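Local coordinates for peptidase M16 inactive domain family protein (Pseudomonas fluorescens, PDB 3GWB), which belongs to the M16 peptidase family through its inactive domain and may have metal-dependent hydrolase activity, at residues N273-M286 against G298-F312. Numbering follows the deposited sequence.
Sequences NQILGGGGFGTRLM and GVYSGFTPMQARGPF
A backbone hydrogen bond runs from Ser301 N to Gly277 O, 3.1 Å and nearly straight at 169°, joining Gly277 to strand 299-303. The same carbonyl takes a CA-H...O contact from Tyr300 CA, and with Gly278 O it lies at the edge of the Tyr300 ring. A water donates to Gly278 O and Val299 O (2.8 Å) and accepts from OG1 of Thr283, the N-cap residue of helix 284-292, whose OG1 accepts a capping bond from Met286 N. The Asn273 amide, carried across to the strand by CG anti to the backbone N (177°), lies beside Ser301 OG and the Gly302 backbone; an alanine here would probably leave both without that polar neighbour. Apolar contacts follow: Asn273 CB meets the edge of the Phe303 ring, Leu276 CD2 is 4.0 Å from Phe312 CZ, and Leu285 CB lies 4.1 Å from Val299 CG1, their side chains roughly perpendicular. Selenomethionine Met286, bent at chi2, brings SE to 5.4 Å from the Tyr300 ring centroid, an oblique Met-aromatic contact. The axes of segments 273-277 and 299-303 approach to 7.3 Å at 162°, nearly antiparallel, placing the helix beside an outermost strand, within this chain, of the five-stranded mixed sheet in the M16 inactive domain.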
loop_
_atom_site.group_PDB
_atom_site.type_symbol
_atom_site.label_atom_id
_atom_site.label_comp_id
_atom_site.label_asym_id
_atom_site.label_seq_id
_atom_site.Cartn_x
_atom_site.Cartn_y
_atom_site.Cartn_z
ATOM N N ASN A 273 5.707 -13.128 -23.059
ATOM C CA ASN A 273 5.662 -13.312 -21.616
ATOM C C ASN A 273 4.234 -13.269 -21.119
ATOM O O ASN A 273 3.869 -14.002 -20.209
ATOM C CB ASN A 273 6.468 -12.238 -20.889
ATOM C CG ASN A 273 6.363 -12.371 -19.390
ATOM O OD1 ASN A 273 5.582 -11.671 -18.738
ATOM N ND2 ASN A 273 7.125 -13.299 -18.833
ATOM N N GLN A 274 3.432 -12.392 -21.708
ATOM C CA GLN A 274 2.031 -12.271 -21.317
ATOM C C GLN A 274 1.334 -13.623 -21.442
ATOM O O GLN A 274 0.613 -14.044 -20.536
ATOM C CB GLN A 274 1.320 -11.230 -22.192
ATOM C CG GLN A 274 1.708 -9.782 -21.890
ATOM C CD GLN A 274 1.113 -8.787 -22.885
ATOM O OE1 GLN A 274 -0.069 -8.865 -23.225
ATOM N NE2 GLN A 274 1.932 -7.840 -23.346
ATOM N N ILE A 275 1.566 -14.303 -22.562
ATOM C CA ILE A 275 0.966 -15.610 -22.828
ATOM C C ILE A 275 1.487 -16.694 -21.880
ATOM O O ILE A 275 0.748 -17.592 -21.462
ATOM C CB ILE A 275 1.250 -16.050 -24.287
ATOM C CG1 ILE A 275 0.624 -15.045 -25.264
ATOM C CG2 ILE A 275 0.720 -17.463 -24.524
ATOM C CD1 ILE A 275 1.055 -15.239 -26.717
ATOM N N LEU A 276 2.767 -16.606 -21.546
ATOM C CA LEU A 276 3.398 -17.576 -20.660
ATOM C C LEU A 276 3.009 -17.440 -19.189
ATOM O O LEU A 276 2.625 -18.421 -18.556
ATOM C CB LEU A 276 4.921 -17.476 -20.784
ATOM C CG LEU A 276 5.778 -18.268 -19.794
ATOM C CD1 LEU A 276 5.531 -19.752 -19.944
ATOM C CD2 LEU A 276 7.254 -17.952 -20.051
ATOM N N GLY A 277 3.128 -16.230 -18.645
ATOM C CA GLY A 277 2.806 -16.023 -17.244
ATOM C C GLY A 277 2.379 -14.619 -16.854
ATOM O O GLY A 277 2.713 -14.145 -15.769
ATOM N N GLY A 278 1.645 -13.945 -17.731
ATOM C CA GLY A 278 1.179 -12.607 -17.416
ATOM C C GLY A 278 -0.012 -12.712 -16.477
ATOM O O GLY A 278 -0.136 -13.689 -15.735
ATOM N N GLY A 279 -0.896 -11.721 -16.495
ATOM C CA GLY A 279 -2.056 -11.784 -15.625
ATOM C C GLY A 279 -3.134 -12.682 -16.203
ATOM O O GLY A 279 -3.114 -12.991 -17.395
ATOM N N GLY A 280 -4.070 -13.113 -15.364
ATOM C CA GLY A 280 -5.154 -13.959 -15.837
ATOM C C GLY A 280 -4.971 -15.448 -15.599
ATOM O O GLY A 280 -3.862 -15.917 -15.329
ATOM N N PHE A 281 -6.068 -16.193 -15.697
ATOM C CA PHE A 281 -6.040 -17.637 -15.502
ATOM C C PHE A 281 -5.768 -18.349 -16.822
ATOM O O PHE A 281 -5.597 -19.570 -16.850
ATOM C CB PHE A 281 -7.381 -18.145 -14.956
ATOM C CG PHE A 281 -7.732 -17.623 -13.592
ATOM C CD1 PHE A 281 -6.805 -17.652 -12.557
ATOM C CD2 PHE A 281 -9.015 -17.157 -13.329
ATOM C CE1 PHE A 281 -7.150 -17.217 -11.274
ATOM C CE2 PHE A 281 -9.371 -16.722 -12.053
ATOM C CZ PHE A 281 -8.437 -16.757 -11.022
ATOM N N GLY A 282 -5.736 -17.586 -17.912
ATOM C CA GLY A 282 -5.513 -18.174 -19.223
ATOM C C GLY A 282 -4.073 -18.433 -19.639
ATOM O O GLY A 282 -3.833 -19.143 -20.619
ATOM N N THR A 283 -3.113 -17.868 -18.913
ATOM C CA THR A 283 -1.700 -18.057 -19.246
ATOM C C THR A 283 -1.309 -19.536 -19.208
ATOM O O THR A 283 -1.971 -20.347 -18.564
ATOM C CB THR A 283 -0.790 -17.288 -18.274
ATOM O OG1 THR A 283 -0.877 -17.880 -16.974
ATOM C CG2 THR A 283 -1.211 -15.826 -18.192
ATOM N N ARG A 284 -0.224 -19.877 -19.897
ATOM C CA ARG A 284 0.257 -21.254 -19.954
ATOM C C ARG A 284 0.559 -21.779 -18.549
ATOM O O ARG A 284 0.111 -22.862 -18.165
ATOM C CB ARG A 284 1.522 -21.319 -20.824
ATOM C CG ARG A 284 1.926 -22.715 -21.301
ATOM C CD ARG A 284 0.903 -23.328 -22.272
ATOM N NE ARG A 284 0.890 -22.733 -23.613
ATOM C CZ ARG A 284 1.767 -23.004 -24.578
ATOM N NH1 ARG A 284 2.758 -23.864 -24.372
ATOM N NH2 ARG A 284 1.630 -22.441 -25.770
ATOM N N LEU A 285 1.307 -20.997 -17.778
ATOM C CA LEU A 285 1.675 -21.389 -16.424
ATOM C C LEU A 285 0.483 -21.522 -15.468
ATOM O O LEU A 285 0.394 -22.492 -14.726
ATOM C CB LEU A 285 2.705 -20.408 -15.855
ATOM C CG LEU A 285 4.125 -20.506 -16.432
ATOM C CD1 LEU A 285 4.942 -19.326 -15.964
ATOM C CD2 LEU A 285 4.787 -21.813 -15.990
HETATM N N MSE A 286 -0.429 -20.559 -15.469
HETATM C CA MSE A 286 -1.584 -20.656 -14.569
HETATM C C MSE A 286 -2.500 -21.803 -14.971
HETATM O O MSE A 286 -3.104 -22.460 -14.122
HETATM C CB MSE A 286 -2.370 -19.344 -14.558
HETATM C CG MSE A 286 -1.775 -18.292 -13.644
HETATM SE SE MSE A 286 -1.986 -18.726 -11.911
HETATM C CE MSE A 286 -3.466 -17.814 -11.572
ATOM N N GLY A 298 -1.033 -18.806 -7.610
ATOM C CA GLY A 298 -0.457 -17.813 -8.491
ATOM C C GLY A 298 0.950 -18.104 -8.962
ATOM O O GLY A 298 1.858 -18.298 -8.157
ATOM N N VAL A 299 1.123 -18.150 -10.277
ATOM C CA VAL A 299 2.434 -18.379 -10.868
ATOM C C VAL A 299 2.548 -17.313 -11.938
ATOM O O VAL A 299 1.713 -17.234 -12.840
ATOM C CB VAL A 299 2.558 -19.764 -11.533
ATOM C CG1 VAL A 299 3.986 -19.987 -12.015
ATOM C CG2 VAL A 299 2.185 -20.833 -10.552
ATOM N N TYR A 300 3.576 -16.485 -11.816
ATOM C CA TYR A 300 3.795 -15.396 -12.751
ATOM C C TYR A 300 5.227 -15.352 -13.255
ATOM O O TYR A 300 6.160 -15.770 -12.565
ATOM C CB TYR A 300 3.452 -14.073 -12.068
ATOM C CG TYR A 300 2.080 -14.093 -11.450
ATOM C CD1 TYR A 300 0.940 -14.014 -12.244
ATOM C CD2 TYR A 300 1.917 -14.267 -10.073
ATOM C CE1 TYR A 300 -0.333 -14.104 -11.686
ATOM C CE2 TYR A 300 0.651 -14.362 -9.505
ATOM C CZ TYR A 300 -0.468 -14.285 -10.317
ATOM O OH TYR A 300 -1.727 -14.401 -9.778
ATOM N N SER A 301 5.386 -14.841 -14.470
ATOM C CA SER A 301 6.695 -14.710 -15.082
ATOM C C SER A 301 6.770 -13.295 -15.644
ATOM O O SER A 301 5.737 -12.657 -15.872
ATOM C CB SER A 301 6.865 -15.734 -16.208
ATOM O OG SER A 301 6.040 -15.412 -17.314
ATOM N N GLY A 302 7.981 -12.797 -15.860
ATOM C CA GLY A 302 8.104 -11.461 -16.397
ATOM C C GLY A 302 9.514 -10.936 -16.521
ATOM O O GLY A 302 10.431 -11.381 -15.827
ATOM N N PHE A 303 9.670 -9.983 -17.433
ATOM C CA PHE A 303 10.937 -9.317 -17.699
ATOM C C PHE A 303 10.918 -7.996 -16.940
ATOM O O PHE A 303 9.877 -7.347 -16.849
ATOM C CB PHE A 303 11.066 -8.973 -19.183
ATOM C CG PHE A 303 11.354 -10.141 -20.074
ATOM C CD1 PHE A 303 12.664 -10.548 -20.301
ATOM C CD2 PHE A 303 10.318 -10.813 -20.718
ATOM C CE1 PHE A 303 12.946 -11.604 -21.166
ATOM C CE2 PHE A 303 10.583 -11.866 -21.581
ATOM C CZ PHE A 303 11.905 -12.267 -21.807
ATOM N N THR A 304 12.063 -7.602 -16.398
ATOM C CA THR A 304 12.180 -6.317 -15.723
ATOM C C THR A 304 13.358 -5.643 -16.424
ATOM O O THR A 304 14.464 -5.570 -15.886
ATOM C CB THR A 304 12.481 -6.452 -14.211
ATOM O OG1 THR A 304 11.475 -7.258 -13.588
ATOM C CG2 THR A 304 12.474 -5.074 -13.548
ATOM N N PRO A 305 13.137 -5.178 -17.663
ATOM C CA PRO A 305 14.160 -4.509 -18.474
ATOM C C PRO A 305 14.685 -3.249 -17.797
ATOM O O PRO A 305 13.909 -2.405 -17.350
ATOM C CB PRO A 305 13.421 -4.191 -19.771
ATOM C CG PRO A 305 12.383 -5.270 -19.850
ATOM C CD PRO A 305 11.887 -5.324 -18.428
HETATM N N MSE A 306 16.006 -3.123 -17.729
HETATM C CA MSE A 306 16.624 -1.966 -17.109
HETATM C C MSE A 306 17.689 -1.417 -18.044
HETATM O O MSE A 306 17.811 -1.880 -19.178
HETATM C CB MSE A 306 17.241 -2.361 -15.770
HETATM C CG MSE A 306 16.231 -2.920 -14.780
HETATM SE SE MSE A 306 16.944 -3.204 -13.144
HETATM C CE MSE A 306 17.429 -4.880 -13.284
ATOM N N GLN A 307 18.450 -0.429 -17.575
ATOM C CA GLN A 307 19.497 0.174 -18.392
ATOM C C GLN A 307 20.384 -0.948 -18.903
ATOM O O GLN A 307 20.706 -1.007 -20.085
ATOM C CB GLN A 307 20.317 1.164 -17.564
ATOM C CG GLN A 307 21.206 2.081 -18.386
ATOM C CD GLN A 307 21.906 3.123 -17.522
ATOM O OE1 GLN A 307 22.802 2.798 -16.740
ATOM N NE2 GLN A 307 21.485 4.382 -17.652
ATOM N N ALA A 308 20.782 -1.834 -17.999
ATOM C CA ALA A 308 21.590 -2.984 -18.371
ATOM C C ALA A 308 20.597 -4.139 -18.409
ATOM O O ALA A 308 19.424 -3.956 -18.077
ATOM C CB ALA A 308 22.668 -3.240 -17.328
ATOM N N ARG A 309 21.047 -5.324 -18.807
ATOM C CA ARG A 309 20.146 -6.465 -18.873
ATOM C C ARG A 309 19.439 -6.733 -17.552
ATOM O O ARG A 309 20.073 -7.032 -16.530
ATOM C CB ARG A 309 20.893 -7.721 -19.314
ATOM C CG ARG A 309 21.282 -7.711 -20.780
ATOM C CD ARG A 309 22.024 -8.980 -21.145
ATOM N NE ARG A 309 21.147 -10.143 -21.242
ATOM C CZ ARG A 309 21.588 -11.395 -21.314
ATOM N NH1 ARG A 309 22.892 -11.635 -21.292
ATOM N NH2 ARG A 309 20.737 -12.405 -21.426
ATOM N N GLY A 310 18.117 -6.607 -17.582
ATOM C CA GLY A 310 17.322 -6.851 -16.399
ATOM C C GLY A 310 17.029 -8.333 -16.340
ATOM O O GLY A 310 17.310 -9.052 -17.293
ATOM N N PRO A 311 16.448 -8.829 -15.250
ATOM C CA PRO A 311 16.179 -10.263 -15.200
ATOM C C PRO A 311 14.837 -10.723 -15.779
ATOM O O PRO A 311 13.910 -9.935 -15.965
ATOM C CB PRO A 311 16.265 -10.550 -13.715
ATOM C CG PRO A 311 15.571 -9.328 -13.145
ATOM C CD PRO A 311 16.171 -8.191 -13.948
ATOM N N PHE A 312 14.770 -12.012 -16.085
ATOM C CA PHE A 312 13.545 -12.646 -16.533
ATOM C C PHE A 312 13.338 -13.571 -15.345
ATOM O O PHE A 312 14.260 -14.300 -14.956
ATOM C CB PHE A 312 13.726 -13.488 -17.792
ATOM C CG PHE A 312 12.571 -14.423 -18.039
ATOM C CD1 PHE A 312 11.356 -13.943 -18.527
ATOM C CD2 PHE A 312 12.675 -15.777 -17.717
ATOM C CE1 PHE A 312 10.253 -14.795 -18.669
ATOM C CE2 PHE A 312 11.581 -16.639 -17.855
ATOM C CZ PHE A 312 10.368 -16.147 -18.339
HETATM O O HOH W 1 0.557 -16.336 -15.184
#